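Local coordinates for protein 2-aminomuconic 6-semialdehyde dehydrogenase (Pseudomonas sp., PDB 7BZV) that probably oxidises 2-aminomuconate 6-semialdehyde with NAD+ in the meta-cleavage pathway of 2-aminophenol catabolism, working as a tetrameric aldehyde dehydrogenase that needs this assembly to bind its cofactor, at residues V46-R51 with V202-H207; R70-E75 with T187-V192; D82-E87 with K93-A98; A108-F113 with P166-G171; I218-D223 with M240-E245. All coordinates share one frame; numbering follows the deposited sequence.

Contact 1 of 5, residues V46-R51 with V202-H207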
# COMPACT_ATOMS: atom_id res chain seq x y z
N VAL B 46 -29.94 10.59 -17.55
CA VAL B 46 -29.65 10.21 -16.17
C VAL B 46 -30.46 8.98 -15.78
O VAL B 46 -29.98 8.08 -15.07
CB VAL B 46 -29.90 11.40 -15.22
CG1 VAL B 46 -29.84 10.92 -13.76
CG2 VAL B 46 -28.87 12.55 -15.44
N LYS B 47 -31.71 8.94 -16.22
CA LYS B 47 -32.57 7.82 -15.86
C LYS B 47 -32.15 6.56 -16.58
O LYS B 47 -32.14 5.48 -15.98
CB LYS B 47 -34.03 8.20 -16.16
CG LYS B 47 -34.53 9.37 -15.27
CD LYS B 47 -34.36 9.09 -13.74
CE LYS B 47 -34.56 7.59 -13.37
NZ LYS B 47 -33.98 7.22 -12.02
N ALA B 48 -31.74 6.68 -17.85
CA ALA B 48 -31.16 5.53 -18.54
C ALA B 48 -29.89 5.02 -17.84
O ALA B 48 -29.65 3.81 -17.82
CB ALA B 48 -30.85 5.89 -19.99
N GLY B 49 -29.08 5.90 -17.26
CA GLY B 49 -27.89 5.42 -16.56
C GLY B 49 -28.24 4.62 -15.32
O GLY B 49 -27.72 3.52 -15.10
N HIS B 50 -29.13 5.17 -14.49
CA HIS B 50 -29.57 4.45 -13.31
C HIS B 50 -30.22 3.12 -13.69
O HIS B 50 -30.06 2.12 -12.98
CB HIS B 50 -30.53 5.33 -12.49
CG HIS B 50 -29.83 6.38 -11.68
ND1 HIS B 50 -28.96 6.06 -10.65
CD2 HIS B 50 -29.81 7.73 -11.78
CE1 HIS B 50 -28.46 7.17 -10.14
NE2 HIS B 50 -28.95 8.19 -10.82
N ARG B 51 -30.95 3.09 -14.80
CA ARG B 51 -31.56 1.83 -15.21
C ARG B 51 -30.49 0.85 -15.68
O ARG B 51 -30.59 -0.35 -15.40
CB ARG B 51 -32.60 2.08 -16.31
CG ARG B 51 -33.15 0.83 -17.00
CD ARG B 51 -33.90 1.18 -18.31
NE ARG B 51 -34.72 2.38 -18.14
CZ ARG B 51 -34.82 3.36 -19.03
NH1 ARG B 51 -34.19 3.31 -20.19
NH2 ARG B 51 -35.58 4.41 -18.75
N VAL B 202 -25.18 2.90 -20.37
CA VAL B 202 -23.90 3.00 -19.66
C VAL B 202 -23.16 4.27 -20.09
O VAL B 202 -22.64 5.00 -19.25
CB VAL B 202 -23.03 1.76 -19.89
CG1 VAL B 202 -21.61 1.98 -19.26
CG2 VAL B 202 -23.72 0.56 -19.32
N PHE B 203 -23.08 4.52 -21.39
CA PHE B 203 -22.41 5.71 -21.91
C PHE B 203 -23.42 6.57 -22.66
O PHE B 203 -23.91 6.18 -23.73
CB PHE B 203 -21.24 5.34 -22.84
CG PHE B 203 -20.47 6.54 -23.35
CD1 PHE B 203 -20.88 7.22 -24.49
CD2 PHE B 203 -19.32 6.97 -22.70
CE1 PHE B 203 -20.18 8.30 -24.95
CE2 PHE B 203 -18.61 8.06 -23.15
CZ PHE B 203 -19.03 8.73 -24.26
N ASN B 204 -23.70 7.76 -22.14
CA ASN B 204 -24.66 8.68 -22.74
C ASN B 204 -23.98 10.00 -23.07
O ASN B 204 -23.16 10.51 -22.30
CB ASN B 204 -25.82 8.94 -21.79
CG ASN B 204 -26.55 7.69 -21.43
OD1 ASN B 204 -27.30 7.12 -22.23
ND2 ASN B 204 -26.33 7.22 -20.20
N LEU B 205 -24.33 10.55 -24.23
CA LEU B 205 -23.70 11.75 -24.76
C LEU B 205 -24.80 12.77 -25.03
O LEU B 205 -25.72 12.51 -25.81
CB LEU B 205 -22.93 11.46 -26.06
CG LEU B 205 -22.39 12.64 -26.89
CD1 LEU B 205 -21.29 13.33 -26.18
CD2 LEU B 205 -21.92 12.12 -28.22
N VAL B 206 -24.70 13.92 -24.36
CA VAL B 206 -25.59 15.06 -24.60
C VAL B 206 -24.76 16.25 -25.02
O VAL B 206 -23.77 16.59 -24.36
CB VAL B 206 -26.42 15.41 -23.35
CG1 VAL B 206 -27.50 14.34 -23.14
CG2 VAL B 206 -25.54 15.55 -22.13
N HIS B 207 -25.19 16.93 -26.08
CA HIS B 207 -24.48 18.10 -26.58
C HIS B 207 -25.11 19.41 -26.10
O HIS B 207 -26.30 19.49 -25.79
CB HIS B 207 -24.44 18.09 -28.10
CG HIS B 207 -23.49 17.10 -28.68
ND1 HIS B 207 -22.12 17.20 -28.51
CD2 HIS B 207 -23.69 15.98 -29.42
CE1 HIS B 207 -21.53 16.19 -29.13
NE2 HIS B 207 -22.46 15.44 -29.69
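Helix 39-52 comes nearest to segment 202-207 at Gly49, whose CA lies 5.6 Å from the CA of Val202, just before strand 203-205. The side-chain link is made by Asn204, which leaves the strand toward the helix. With chi1 at -59° its CG lies anti to the carbonyl carbon, and the amide ends beside Ala48 and Gly49. The oxygen OD1 of Asn204 is 4.4 Å from Ala48 CB. The amide nitrogen ND2 of Asn204 stands 4.2 Å from Gly49 N, a loose approach, too long for a bond. No hydrogen bond joins the two segments, and the amide is gripped from elsewhere: OD1 accepts from the backbone N of Asp10, while ND2 donates to Gly201 O. Those bonds fix the rotation of a buried polar group against the apolar flank of the helix. Asp10 is tied a second time, by a salt bridge from Arg51. Along strand 203-205 and the residue after it, side chains alternate: Asn204 and Val206 meet helix 39-52, whereas Phe203 and Leu205 meet helix 184-196. Helices packed on both faces of a strand that runs parallel to its neighbour 173-177 are characteristic of the Rossmann-like, NAD-binding alpha/beta domain of aldehyde dehydrogenases.

Contact 2 of 5, residues R70-E75 with T187-V192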
# COMPACT_ATOMS: atom_id res chain seq x y z
N ARG B 70 -10.39 -2.42 -22.11
CA ARG B 70 -9.42 -2.77 -23.14
C ARG B 70 -10.09 -2.92 -24.51
O ARG B 70 -9.50 -2.55 -25.52
CB ARG B 70 -8.69 -4.05 -22.72
CG ARG B 70 -7.69 -3.80 -21.61
CD ARG B 70 -7.13 -5.11 -20.97
NE ARG B 70 -6.17 -4.81 -19.90
CZ ARG B 70 -5.74 -5.70 -19.01
NH1 ARG B 70 -6.16 -6.97 -19.05
NH2 ARG B 70 -4.88 -5.33 -18.09
N ARG B 71 -11.31 -3.46 -24.56
CA ARG B 71 -12.01 -3.54 -25.85
C ARG B 71 -12.31 -2.16 -26.39
O ARG B 71 -12.19 -1.91 -27.59
CB ARG B 71 -13.29 -4.36 -25.70
CG ARG B 71 -13.04 -5.72 -25.08
CD ARG B 71 -13.74 -6.81 -25.85
NE ARG B 71 -15.15 -6.90 -25.51
CZ ARG B 71 -16.14 -6.62 -26.34
NH1 ARG B 71 -15.88 -6.23 -27.58
NH2 ARG B 71 -17.40 -6.75 -25.93
N ILE B 72 -12.67 -1.23 -25.50
CA ILE B 72 -12.85 0.16 -25.91
C ILE B 72 -11.56 0.73 -26.48
O ILE B 72 -11.55 1.35 -27.55
CB ILE B 72 -13.35 1.02 -24.73
CG1 ILE B 72 -14.81 0.69 -24.42
CG2 ILE B 72 -13.13 2.51 -25.05
CD1 ILE B 72 -15.30 1.15 -23.02
N ALA B 73 -10.46 0.56 -25.76
CA ALA B 73 -9.19 1.09 -26.23
C ALA B 73 -8.79 0.46 -27.57
O ALA B 73 -8.28 1.16 -28.45
CB ALA B 73 -8.09 0.86 -25.19
N ASN B 74 -8.98 -0.85 -27.72
CA ASN B 74 -8.61 -1.50 -28.98
C ASN B 74 -9.43 -0.93 -30.14
O ASN B 74 -8.90 -0.72 -31.23
CB ASN B 74 -8.81 -3.01 -28.89
CG ASN B 74 -7.74 -3.72 -28.03
OD1 ASN B 74 -6.68 -3.18 -27.74
ND2 ASN B 74 -8.07 -4.92 -27.60
N GLU B 75 -10.73 -0.69 -29.92
CA GLU B 75 -11.55 -0.14 -30.99
C GLU B 75 -11.16 1.30 -31.30
O GLU B 75 -11.11 1.69 -32.47
CB GLU B 75 -13.03 -0.26 -30.63
CG GLU B 75 -13.98 0.41 -31.61
CD GLU B 75 -13.99 -0.22 -33.00
OE1 GLU B 75 -13.16 -1.11 -33.29
OE2 GLU B 75 -14.82 0.20 -33.82
N THR B 187 -18.41 12.26 -29.84
CA THR B 187 -19.37 11.49 -30.62
C THR B 187 -18.75 10.20 -31.16
O THR B 187 -19.40 9.16 -31.16
CB THR B 187 -19.94 12.36 -31.75
OG1 THR B 187 -20.42 13.58 -31.17
CG2 THR B 187 -21.07 11.64 -32.47
N LEU B 188 -17.50 10.25 -31.63
CA LEU B 188 -16.84 9.02 -32.06
C LEU B 188 -16.67 8.05 -30.88
O LEU B 188 -16.80 6.83 -31.04
CB LEU B 188 -15.49 9.32 -32.68
CG LEU B 188 -15.55 10.14 -33.98
CD1 LEU B 188 -14.17 10.43 -34.52
CD2 LEU B 188 -16.39 9.44 -35.04
N LEU B 189 -16.43 8.58 -29.69
CA LEU B 189 -16.31 7.68 -28.55
C LEU B 189 -17.63 6.93 -28.32
O LEU B 189 -17.63 5.72 -28.07
CB LEU B 189 -15.88 8.46 -27.32
CG LEU B 189 -15.58 7.55 -26.09
CD1 LEU B 189 -14.46 6.57 -26.36
CD2 LEU B 189 -15.22 8.42 -24.85
N ALA B 190 -18.76 7.62 -28.44
CA ALA B 190 -20.04 6.93 -28.34
C ALA B 190 -20.19 5.86 -29.41
O ALA B 190 -20.70 4.76 -29.14
CB ALA B 190 -21.19 7.94 -28.42
N GLU B 191 -19.76 6.15 -30.64
CA GLU B 191 -19.79 5.11 -31.67
C GLU B 191 -18.98 3.90 -31.24
O GLU B 191 -19.39 2.76 -31.43
CB GLU B 191 -19.27 5.67 -33.01
CG GLU B 191 -20.16 6.78 -33.58
CD GLU B 191 -19.71 7.26 -34.97
OE1 GLU B 191 -18.77 6.68 -35.56
OE2 GLU B 191 -20.31 8.23 -35.48
N VAL B 192 -17.83 4.14 -30.61
CA VAL B 192 -17.00 3.03 -30.15
C VAL B 192 -17.71 2.24 -29.07
O VAL B 192 -17.72 1.00 -29.08
CB VAL B 192 -15.64 3.56 -29.65
CG1 VAL B 192 -14.88 2.46 -28.89
CG2 VAL B 192 -14.84 4.06 -30.80
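Val192 and Glu75 make the tightest approach, through carbon alone: Val192 CG1 sits 3.5 Å from Glu75 CG and also touches Glu75 CB, while Val192 CG2 reaches the same CG at 3.8 Å. The two side chains slide past each other in opposite directions. Glu75 holds CG anti to its backbone nitrogen (chi1 174°) and then bends at chi2 (65°), laying its methylenes against the valine while its carboxylate forms a salt bridge with Arg78. One turn earlier, Ile72 completes the pocket for the same methyl: Val192 CG1 is 3.8 Å from Ile72 O and 4.2 Å from Ile72 CG2. Leu189 CD1 touches Ile72 CG2 at the looser distance of 4.5 Å. In the next shell, Phe110 backs Ile72, Phe203 lies against Leu189, and Phe83 packs on Val192. At the far end of segment 70-75, Arg70 forms salt bridges with Asp115 of its own chain and with Asp115 of a neighbouring subunit. The short helical segments approach to 10.2 Å between axes, at 121° between their directions. This is a steeply crossed helix pair in the alpha/beta architecture of aldehyde dehydrogenases, joining helix 62-78 to helix 184-196, the connection between parallel strands 173-177 and 203-205.

Contact 3 of 5, residues D82-E87 with K93-A98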
# COMPACT_ATOMS: atom_id res chain seq x y z
N ASP B 82 -9.79 8.20 -37.66
CA ASP B 82 -11.07 8.89 -37.47
C ASP B 82 -11.00 9.87 -36.31
O ASP B 82 -11.43 11.03 -36.43
CB ASP B 82 -12.18 7.86 -37.24
CG ASP B 82 -12.44 6.98 -38.45
OD1 ASP B 82 -11.89 7.26 -39.53
OD2 ASP B 82 -13.23 6.02 -38.32
N PHE B 83 -10.50 9.40 -35.16
CA PHE B 83 -10.39 10.27 -34.00
C PHE B 83 -9.47 11.43 -34.29
O PHE B 83 -9.77 12.59 -33.98
CB PHE B 83 -9.89 9.47 -32.78
CG PHE B 83 -10.98 8.71 -32.09
CD1 PHE B 83 -11.72 9.29 -31.08
CD2 PHE B 83 -11.29 7.43 -32.47
CE1 PHE B 83 -12.76 8.60 -30.48
CE2 PHE B 83 -12.31 6.73 -31.87
CZ PHE B 83 -13.05 7.31 -30.86
N LEU B 84 -8.31 11.13 -34.88
CA LEU B 84 -7.36 12.16 -35.25
C LEU B 84 -8.01 13.23 -36.14
O LEU B 84 -7.83 14.44 -35.93
CB LEU B 84 -6.18 11.54 -35.97
CG LEU B 84 -4.77 11.67 -35.39
CD1 LEU B 84 -3.81 11.17 -36.50
CD2 LEU B 84 -4.46 13.07 -34.95
N ASP B 85 -8.73 12.78 -37.18
CA ASP B 85 -9.33 13.70 -38.14
C ASP B 85 -10.34 14.61 -37.46
O ASP B 85 -10.31 15.83 -37.63
CB ASP B 85 -10.02 12.93 -39.28
CG ASP B 85 -9.03 12.21 -40.22
OD1 ASP B 85 -7.82 12.53 -40.21
OD2 ASP B 85 -9.46 11.33 -40.98
N ALA B 86 -11.22 14.02 -36.65
CA ALA B 86 -12.24 14.82 -35.98
C ALA B 86 -11.61 15.81 -35.01
O ALA B 86 -12.03 16.97 -34.93
CB ALA B 86 -13.23 13.92 -35.25
N GLU B 87 -10.62 15.35 -34.23
CA GLU B 87 -9.99 16.24 -33.25
C GLU B 87 -9.30 17.41 -33.94
O GLU B 87 -9.41 18.56 -33.51
CB GLU B 87 -9.01 15.44 -32.39
CG GLU B 87 -8.61 16.15 -31.10
CD GLU B 87 -9.59 15.87 -29.98
OE1 GLU B 87 -10.82 15.79 -30.26
OE2 GLU B 87 -9.13 15.70 -28.82
N LYS B 93 -5.62 21.68 -34.10
CA LYS B 93 -4.40 21.11 -33.55
C LYS B 93 -3.47 20.69 -34.68
O LYS B 93 -3.91 19.99 -35.60
CB LYS B 93 -4.70 19.86 -32.72
CG LYS B 93 -5.15 20.11 -31.31
CD LYS B 93 -5.80 18.87 -30.74
CE LYS B 93 -6.40 19.17 -29.34
NZ LYS B 93 -5.29 19.55 -28.39
N PRO B 94 -2.18 20.99 -34.59
CA PRO B 94 -1.23 20.39 -35.53
C PRO B 94 -1.19 18.88 -35.39
O PRO B 94 -1.37 18.32 -34.29
CB PRO B 94 0.12 21.01 -35.15
CG PRO B 94 -0.22 22.22 -34.28
CD PRO B 94 -1.54 21.91 -33.63
N LEU B 95 -0.95 18.22 -36.52
CA LEU B 95 -0.77 16.78 -36.54
C LEU B 95 0.28 16.36 -35.52
O LEU B 95 0.11 15.35 -34.82
CB LEU B 95 -0.37 16.31 -37.94
CG LEU B 95 -0.06 14.83 -38.13
CD1 LEU B 95 -1.34 14.01 -37.92
CD2 LEU B 95 0.55 14.56 -39.52
N SER B 96 1.36 17.14 -35.40
CA SER B 96 2.43 16.83 -34.46
C SER B 96 1.93 16.77 -33.02
O SER B 96 2.53 16.10 -32.18
CB SER B 96 3.52 17.90 -34.55
OG SER B 96 2.95 19.17 -34.30
N MET B 97 0.86 17.48 -32.71
CA MET B 97 0.26 17.44 -31.38
C MET B 97 -0.76 16.31 -31.26
O MET B 97 -0.69 15.50 -30.34
CB MET B 97 -0.40 18.79 -31.09
CG MET B 97 -1.15 18.89 -29.74
SD MET B 97 0.14 19.32 -28.59
CE MET B 97 -0.59 19.28 -26.91
N ALA B 98 -1.72 16.28 -32.19
CA ALA B 98 -2.85 15.37 -32.06
C ALA B 98 -2.40 13.92 -32.18
O ALA B 98 -2.90 13.04 -31.46
CB ALA B 98 -3.90 15.74 -33.10
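Leu84 turns CG to an unusual chi1 of -119°, away from the staggered positions; as modelled, this turns CD1 to Leu95 and CD2 to Ala98. Glu87 and Lys93 meet by other torsions: the glutamate places CG anti to its backbone nitrogen and bends at chi2 (86°), while the lysine runs extended from CG and bends only at its last torsion, chi4. Together these contacts close the connection between two consecutive helices of the aldehyde dehydrogenase fold, helix 80-91 and helix 95-119. The methyl CD1 of Leu84 is 4.0 Å from Leu95 CD1, and the two leucine side chains cross at about a right angle. On the other branch, Leu84 CD2 stands 3.3 Å from Ala98 CB. That is shorter than normal carbon contact and, with the off-rotamer chi1, suggests local strain or a doubtful placement of this leucine. Glu87 and Lys93 touch through their aliphatic parts, CG of the glutamate against CD of the lysine at 3.9 Å, the chains crossing at a slant. Their charged ends do not meet: Glu87 OE2 and Lys93 NZ are 5.5 Å apart, near enough for a probable mild attraction. Each has its own partners. The glutamate carboxylate accepts from Thr185 OG1 and Leu157 N, whereas the ammonium forms a salt bridge with Asp102 and hydrogen bonds with Asn154 O and Asn282 OD1. Pro94 occupies the N-cap of helix 95-119, and its carbonyl O accepts from two backbone donors, Met97 N and Ala98 N, each at 2.9 Å.

Contact 4 of 5, residues A108-F113 with P166-G171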
# COMPACT_ATOMS: atom_id res chain seq x y z
N ALA B 108 -4.66 5.63 -24.14
CA ALA B 108 -3.92 5.07 -23.02
C ALA B 108 -4.69 5.22 -21.72
O ALA B 108 -4.50 4.41 -20.79
CB ALA B 108 -2.56 5.74 -22.87
N ASN B 109 -5.51 6.26 -21.60
CA ASN B 109 -6.32 6.37 -20.39
C ASN B 109 -7.11 5.10 -20.13
O ASN B 109 -7.21 4.64 -18.98
CB ASN B 109 -7.27 7.57 -20.46
CG ASN B 109 -6.53 8.89 -20.23
OD1 ASN B 109 -5.53 8.91 -19.55
ND2 ASN B 109 -7.01 9.97 -20.83
N PHE B 110 -7.71 4.53 -21.16
CA PHE B 110 -8.50 3.33 -20.93
C PHE B 110 -7.62 2.14 -20.57
O PHE B 110 -7.99 1.35 -19.70
CB PHE B 110 -9.32 3.05 -22.16
CG PHE B 110 -10.56 3.87 -22.26
CD1 PHE B 110 -11.66 3.58 -21.47
CD2 PHE B 110 -10.64 4.91 -23.17
CE1 PHE B 110 -12.82 4.32 -21.58
CE2 PHE B 110 -11.82 5.64 -23.30
CZ PHE B 110 -12.91 5.35 -22.50
N ARG B 111 -6.46 2.01 -21.21
CA ARG B 111 -5.57 0.89 -20.86
C ARG B 111 -4.99 1.04 -19.47
O ARG B 111 -4.86 0.05 -18.73
CB ARG B 111 -4.44 0.77 -21.89
CG ARG B 111 -4.96 0.32 -23.22
CD ARG B 111 -3.91 0.10 -24.31
NE ARG B 111 -4.58 -0.45 -25.48
CZ ARG B 111 -4.27 -0.17 -26.75
NH1 ARG B 111 -3.29 0.65 -27.04
NH2 ARG B 111 -4.96 -0.75 -27.72
N ASN B 112 -4.57 2.25 -19.10
CA ASN B 112 -3.98 2.45 -17.79
C ASN B 112 -4.98 2.12 -16.67
O ASN B 112 -4.62 1.54 -15.65
CB ASN B 112 -3.49 3.89 -17.64
CG ASN B 112 -2.27 4.23 -18.55
OD1 ASN B 112 -1.79 5.37 -18.55
ND2 ASN B 112 -1.77 3.25 -19.30
N PHE B 113 -6.21 2.64 -16.77
CA PHE B 113 -7.18 2.34 -15.72
C PHE B 113 -7.64 0.90 -15.77
O PHE B 113 -8.05 0.36 -14.73
CB PHE B 113 -8.36 3.33 -15.76
CG PHE B 113 -8.01 4.65 -15.15
CD1 PHE B 113 -7.77 4.72 -13.80
CD2 PHE B 113 -7.77 5.76 -15.94
CE1 PHE B 113 -7.35 5.89 -13.21
CE2 PHE B 113 -7.34 6.96 -15.35
CZ PHE B 113 -7.13 7.02 -13.99
N PRO B 166 -11.87 5.96 -15.68
CA PRO B 166 -12.06 5.52 -14.29
C PRO B 166 -13.53 5.44 -13.89
O PRO B 166 -13.89 4.59 -13.06
CB PRO B 166 -11.29 6.57 -13.46
CG PRO B 166 -11.32 7.82 -14.34
CD PRO B 166 -11.31 7.32 -15.77
N ALA B 167 -14.39 6.32 -14.41
CA ALA B 167 -15.81 6.26 -14.04
C ALA B 167 -16.41 4.91 -14.44
O ALA B 167 -17.09 4.26 -13.63
CB ALA B 167 -16.57 7.41 -14.68
N LEU B 168 -16.11 4.45 -15.66
CA LEU B 168 -16.58 3.14 -16.11
C LEU B 168 -15.85 2.01 -15.38
O LEU B 168 -16.43 0.96 -15.11
CB LEU B 168 -16.38 2.98 -17.62
CG LEU B 168 -17.15 3.90 -18.57
CD1 LEU B 168 -16.93 3.58 -20.03
CD2 LEU B 168 -18.64 3.80 -18.23
N ALA B 169 -14.56 2.19 -15.08
CA ALA B 169 -13.84 1.17 -14.30
C ALA B 169 -14.56 0.86 -13.00
O ALA B 169 -14.55 -0.30 -12.54
CB ALA B 169 -12.42 1.67 -14.00
N CYS B 170 -15.09 1.89 -12.35
CA CYS B 170 -15.78 1.80 -11.06
C CYS B 170 -17.23 1.36 -11.21
O CYS B 170 -17.96 1.26 -10.21
CB CYS B 170 -15.69 3.14 -10.36
SG CYS B 170 -14.04 3.48 -9.75
N GLY B 171 -17.66 1.09 -12.44
CA GLY B 171 -18.99 0.53 -12.69
C GLY B 171 -20.08 1.57 -12.78
O GLY B 171 -21.27 1.21 -12.71
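Phe113 and Pro166 make the main contact, a CH-pi interaction between an aromatic face and the pyrrolidine ring. Pro166 CB lies 4.0 Å from the centroid of the Phe113 ring and only 10° off its normal, so the carbon stands almost squarely over the centre. The rest of the proline spreads across the same face: Pro166 CD approaches Phe113 CD2 to 3.9 Å. Phe113 takes chi1 of -78°, which sets CG anti to the carbonyl carbon and brings the ring to the proline. Replacing this phenylalanine with an alanine would probably open a gap above Pro166 and leave its CB without the aromatic face. The CA atoms of Phe113 and Pro166 are 6.0 Å apart, the nearest CA pair of the two segments. Apolar contact of another sort joins Phe110 to Leu168: the methyl CD1 of the leucine sits near the plane of the phenylalanine ring, at its edge, 4.5 Å from CE1. Helix 156-169 is the connection between parallel strands 134-150 and 173-177, a beta-alpha-beta crossover of the Rossmann-like domain, and helix 95-119 packs on it. Backbone bonding is broken at Pro166, whose N has no bond to the preceding turn; the crossover helix is kinked there and closes in a Schellman motif at Gly171, where phi is +85°. Gly171 N donates back to Leu168 O at 2.9 Å, a bond of the motif, after a regular helical bond from Cys170 N to Pro166 O. Ser471 of helix 468-474 touches both Phe113 and Pro166, while Phe110 also packs on Ile72 of helix 62-78.

Contact 5 of 5, residues I218-D223 with M240-E245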
# COMPACT_ATOMS: atom_id res chain seq x y z
N ILE B 218 -26.98 18.91 -16.33
CA ILE B 218 -26.32 17.80 -15.66
C ILE B 218 -25.99 18.19 -14.23
O ILE B 218 -26.29 17.46 -13.29
CB ILE B 218 -25.06 17.37 -16.42
CG1 ILE B 218 -25.39 16.71 -17.76
CG2 ILE B 218 -24.26 16.43 -15.56
CD1 ILE B 218 -24.14 16.53 -18.64
N SER B 219 -25.38 19.37 -14.05
CA SER B 219 -24.88 19.77 -12.74
C SER B 219 -26.00 19.95 -11.71
O SER B 219 -25.76 19.77 -10.51
CB SER B 219 -24.06 21.06 -12.84
OG SER B 219 -24.86 22.16 -13.21
N GLN B 220 -27.21 20.28 -12.16
CA GLN B 220 -28.36 20.54 -11.29
C GLN B 220 -29.24 19.31 -11.04
O GLN B 220 -30.12 19.35 -10.17
CB GLN B 220 -29.23 21.64 -11.91
CG GLN B 220 -28.66 23.05 -11.79
CD GLN B 220 -29.49 24.08 -12.54
OE1 GLN B 220 -30.47 23.74 -13.22
NE2 GLN B 220 -29.10 25.35 -12.43
N HIS B 221 -29.04 18.24 -11.79
CA HIS B 221 -29.98 17.14 -11.73
C HIS B 221 -29.90 16.45 -10.37
O HIS B 221 -28.81 16.07 -9.93
CB HIS B 221 -29.68 16.16 -12.84
CG HIS B 221 -30.79 15.20 -13.09
ND1 HIS B 221 -31.18 14.26 -12.17
CD2 HIS B 221 -31.60 15.04 -14.16
CE1 HIS B 221 -32.18 13.55 -12.66
NE2 HIS B 221 -32.45 14.01 -13.87
N PRO B 222 -31.02 16.27 -9.68
CA PRO B 222 -30.94 15.74 -8.31
C PRO B 222 -30.47 14.29 -8.25
O PRO B 222 -30.09 13.83 -7.16
CB PRO B 222 -32.37 15.90 -7.77
CG PRO B 222 -33.25 15.90 -9.01
CD PRO B 222 -32.41 16.44 -10.16
N ASP B 223 -30.51 13.56 -9.37
CA ASP B 223 -30.15 12.14 -9.43
C ASP B 223 -28.77 11.89 -10.02
O ASP B 223 -28.38 10.73 -10.19
CB ASP B 223 -31.20 11.36 -10.25
CG ASP B 223 -32.59 11.42 -9.63
OD1 ASP B 223 -32.67 11.61 -8.40
OD2 ASP B 223 -33.58 11.27 -10.39
N MET B 240 -20.11 23.85 -8.32
CA MET B 240 -20.08 23.42 -6.92
C MET B 240 -21.31 23.91 -6.18
O MET B 240 -21.85 23.19 -5.33
CB MET B 240 -18.81 23.92 -6.24
CG MET B 240 -18.52 23.30 -4.86
SD MET B 240 -16.85 23.77 -4.33
CE MET B 240 -16.82 23.09 -2.66
N ARG B 241 -21.76 25.13 -6.46
CA ARG B 241 -23.01 25.61 -5.86
C ARG B 241 -24.19 24.73 -6.25
O ARG B 241 -25.06 24.43 -5.42
CB ARG B 241 -23.27 27.07 -6.27
CG ARG B 241 -22.38 28.09 -5.55
CD ARG B 241 -22.72 29.58 -5.88
NE ARG B 241 -21.54 30.39 -5.59
CZ ARG B 241 -20.70 30.84 -6.51
NH1 ARG B 241 -20.92 30.60 -7.79
NH2 ARG B 241 -19.64 31.54 -6.14
N ALA B 242 -24.25 24.30 -7.52
CA ALA B 242 -25.37 23.44 -7.92
C ALA B 242 -25.25 22.07 -7.25
O ALA B 242 -26.26 21.46 -6.90
CB ALA B 242 -25.42 23.28 -9.44
N ALA B 243 -24.02 21.58 -7.08
CA ALA B 243 -23.81 20.31 -6.40
C ALA B 243 -24.17 20.38 -4.92
O ALA B 243 -24.50 19.35 -4.32
CB ALA B 243 -22.36 19.86 -6.56
N ALA B 244 -24.15 21.59 -4.35
CA ALA B 244 -24.45 21.76 -2.94
C ALA B 244 -25.84 21.25 -2.59
O ALA B 244 -26.06 20.77 -1.47
CB ALA B 244 -24.35 23.24 -2.55
N GLU B 245 -26.80 21.38 -3.52
CA GLU B 245 -28.19 20.98 -3.26
C GLU B 245 -28.27 19.56 -2.71
O GLU B 245 -28.98 19.30 -1.74
CB GLU B 245 -29.01 21.11 -4.55
CG GLU B 245 -30.52 20.91 -4.42
CD GLU B 245 -31.22 22.03 -3.65
OE1 GLU B 245 -32.07 21.71 -2.80
OE2 GLU B 245 -30.93 23.23 -3.88
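Ala242 points its methyl into the C-terminal end of helix 214-220, where Ser219 and Gln220 receive it. Ala242 CB is 3.7 Å from Ser219 O and 4.0 Å from Ser219 OG, so a carbonyl and a hydroxyl of one residue both border it. On another flank, Gln220 CG lies 4.0 Å from the same Ala242 CB. The serine holds OG between its backbone nitrogen and carbonyl carbon (chi1 66°), from where the hydroxyl hydrogen-bonds Glu216 O. Gln220 instead places CG anti to its carbonyl carbon and runs extended beyond it, laying a methylene on the alanine and carrying the amide on to a weak bond with Arg39. The small alanine suits the close approach, its CA being 5.4 Å from the CA of Gln220. Past the helix end, Asp223 N donates to His221 ND1 over 3.0 Å. The bond is fairly straight (159°) and lies within 4° of the imidazole plane, which ties the turn after the helix together. At the subunit interface, Arg241 forms a salt bridge with Glu245 of a neighbouring subunit, whereas Glu245 here makes a long, weak ion pair with Arg241 of that subunit. Helix 233-244 connects parallel strands 226-230 and 250-253, with Ala243 resting on Val250, while Ile218 of helix 214-220 packs on Val175 of strand 173-177 and on Val42 of helix 39-52.

How the contacts relate
From the N terminus, contact 1 opens on helix 39-52 and contact 2 on helix 62-78. Contact 3 closes locally, and contact 4 spans from helix 95-119 to helix 156-169. Contact 2 closes on helix 184-196 and contact 1 on strand 203-205, so contacts 3 and 4 lie in series inside contact 2, itself nested in contact 1. Contact 5 follows separately; none cross. Contact 2 touches contacts 1, 3 and 4; contact 1 also meets contact 4, where Val202 packs on Leu168, and contact 5, where His50 NE2 probably hydrogen-bonds Asp223 O. Together contacts 1, 2 and 4 tie helices 39-52, 62-78 and 95-119 to strand 203-205 and the crossover helices of the Rossmann-like domain.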